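Local coordinates for regulatory protein SWI6 (Saccharomyces cerevisiae, PDB 2XFV) that serves as the shared regulatory subunit of the SBF and MBF complexes, which drive cell-cycle-dependent transcription in yeast, here represented by its amino-terminal domain, at residues E84-L89 against D101-E106. Sequence-based numbering, arbitrary orientation.
Sequences EKCLQL and DAFEFE. With CA (calcium ion), chain C.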
# COMPACT_ATOMS: atom_id res chain seq x y z
N GLU A 84 -1.75 -0.34 -10.84
CA GLU A 84 -2.59 0.06 -9.69
C GLU A 84 -3.30 -1.12 -9.05
O GLU A 84 -3.48 -1.16 -7.83
CB GLU A 84 -3.58 1.16 -10.09
CG GLU A 84 -2.88 2.51 -10.21
CD GLU A 84 -3.83 3.67 -10.46
OE1 GLU A 84 -5.02 3.59 -10.05
OE2 GLU A 84 -3.36 4.67 -11.04
N LYS A 85 -3.72 -2.08 -9.87
CA LYS A 85 -4.34 -3.31 -9.37
C LYS A 85 -3.31 -4.16 -8.61
O LYS A 85 -3.62 -4.75 -7.57
CB LYS A 85 -5.01 -4.09 -10.52
CG LYS A 85 -5.71 -5.42 -10.13
CD LYS A 85 -6.74 -5.26 -8.99
CE LYS A 85 -8.00 -4.48 -9.38
NZ LYS A 85 -8.88 -4.21 -8.19
N CYS A 86 -2.08 -4.22 -9.12
CA CYS A 86 -1.02 -4.91 -8.39
C CYS A 86 -0.86 -4.30 -7.00
O CYS A 86 -0.83 -5.02 -5.99
CB CYS A 86 0.31 -4.86 -9.17
SG CYS A 86 1.74 -5.52 -8.26
N LEU A 87 -0.80 -2.97 -6.92
CA LEU A 87 -0.69 -2.30 -5.61
C LEU A 87 -1.90 -2.57 -4.71
O LEU A 87 -1.76 -2.83 -3.51
CB LEU A 87 -0.45 -0.79 -5.78
CG LEU A 87 0.91 -0.43 -6.39
CD1 LEU A 87 0.89 0.94 -7.08
CD2 LEU A 87 2.00 -0.49 -5.33
N GLN A 88 -3.10 -2.52 -5.28
CA GLN A 88 -4.30 -2.84 -4.52
C GLN A 88 -4.28 -4.24 -3.92
O GLN A 88 -4.67 -4.42 -2.76
CB GLN A 88 -5.54 -2.69 -5.41
CG GLN A 88 -5.97 -1.27 -5.63
CD GLN A 88 -7.16 -1.19 -6.55
OE1 GLN A 88 -7.20 -1.89 -7.57
NE2 GLN A 88 -8.13 -0.37 -6.20
N LEU A 89 -3.85 -5.22 -4.71
CA LEU A 89 -3.76 -6.61 -4.23
C LEU A 89 -2.70 -6.78 -3.13
O LEU A 89 -2.93 -7.48 -2.14
CB LEU A 89 -3.50 -7.60 -5.39
CG LEU A 89 -4.62 -7.72 -6.44
CD1 LEU A 89 -4.21 -8.64 -7.61
CD2 LEU A 89 -5.93 -8.19 -5.82
N ASP A 101 10.81 -2.22 -0.90
CA ASP A 101 12.00 -1.74 -1.59
C ASP A 101 11.88 -1.82 -3.11
O ASP A 101 12.74 -1.31 -3.83
CB ASP A 101 13.25 -2.49 -1.12
CG ASP A 101 13.24 -3.95 -1.52
OD1 ASP A 101 12.14 -4.50 -1.74
OD2 ASP A 101 14.33 -4.55 -1.63
N ALA A 102 10.80 -2.44 -3.60
CA ALA A 102 10.57 -2.56 -5.04
C ALA A 102 9.68 -1.45 -5.59
O ALA A 102 9.39 -1.41 -6.79
CB ALA A 102 9.97 -3.93 -5.37
N PHE A 103 9.24 -0.55 -4.71
CA PHE A 103 8.36 0.56 -5.10
C PHE A 103 8.88 1.89 -4.55
O PHE A 103 9.33 1.96 -3.41
CB PHE A 103 6.92 0.30 -4.63
CG PHE A 103 6.24 -0.83 -5.36
CD1 PHE A 103 5.65 -0.61 -6.59
CD2 PHE A 103 6.22 -2.11 -4.82
CE1 PHE A 103 5.03 -1.65 -7.29
CE2 PHE A 103 5.61 -3.17 -5.50
CZ PHE A 103 5.01 -2.94 -6.74
N GLU A 104 8.84 2.92 -5.38
CA GLU A 104 9.25 4.26 -4.97
C GLU A 104 8.18 5.28 -5.39
O GLU A 104 7.27 4.95 -6.15
CB GLU A 104 10.60 4.61 -5.62
CG GLU A 104 10.53 4.75 -7.14
CD GLU A 104 11.88 5.06 -7.77
OE1 GLU A 104 12.92 4.89 -7.10
OE2 GLU A 104 11.90 5.48 -8.95
N PHE A 105 8.27 6.50 -4.88
CA PHE A 105 7.33 7.56 -5.29
C PHE A 105 7.51 7.92 -6.76
O PHE A 105 8.64 7.95 -7.27
CB PHE A 105 7.57 8.83 -4.47
CG PHE A 105 7.07 8.76 -3.05
CD1 PHE A 105 6.19 7.77 -2.65
CD2 PHE A 105 7.45 9.73 -2.13
CE1 PHE A 105 5.73 7.73 -1.35
CE2 PHE A 105 6.99 9.69 -0.82
CZ PHE A 105 6.13 8.68 -0.44
N GLU A 106 6.41 8.24 -7.43
CA GLU A 106 6.46 8.81 -8.78
C GLU A 106 7.37 10.04 -8.77
O GLU A 106 7.59 10.66 -7.73
CB GLU A 106 5.05 9.25 -9.20
CG GLU A 106 4.62 10.55 -8.52
CD GLU A 106 3.13 10.88 -8.67
OE1 GLU A 106 2.38 10.05 -9.22
OE2 GLU A 106 2.72 11.96 -8.23
CA CA C . 1.44 8.56 -11.00
O HOH W 1 -0.61 10.36 -11.00
O HOH W 2 -0.14 7.27 -12.54
O HOH W 3 3.76 8.20 -12.52
O HOH W 4 1.90 10.42 -12.87
O HOH W 5 2.57 6.24 -10.51
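The ring of Phe-103 receives a methyl of Leu-87 over one face. CD2 of Leu-87 lies 4.0 Å from the centroid of the Phe-103 ring and 18° off the ring normal, a CH-pi contact. It is shifted toward the rim, and the ring atom nearest to CD2 of Leu-87 is CE1 of Phe-103, at 3.8 Å. Cys-86 approaches the same ring obliquely, with SG of Cys-86 4.4 Å from CZ of Phe-103. The two side chains of Leu-87 and Phe-103 run past each other in opposite directions. The bond from CA to CB of Phe-103 already points toward the helix; chi1 of -69° then puts CG beside the backbone N and brings the ring against CD2 of Leu-87. No hydrogen bond joins the two segments; the contact is small, apolar and buried. Around it, Phe-103 also packs on Leu-83 and Leu-90, Cys-86 on Phe-33 and Ile-81, and Leu-87 on Phe-96.

The calcium ion sits apart from this core. OE1 of Glu-106 binds the calcium ion at 2.5 Å, and five waters add to its shell. From the second subunit, the backbone O of Asp-101 is also a ligand, and Arg-7 forms a salt bridge with OE2 of Glu-106. In this two-chain assembly of the Swi6 N-terminal domain, Phe-103 is the residue of 101-106 that meets helix segment 84-89, while the backbone of strand 103-105 forms an antiparallel ladder with a strand of the second subunit.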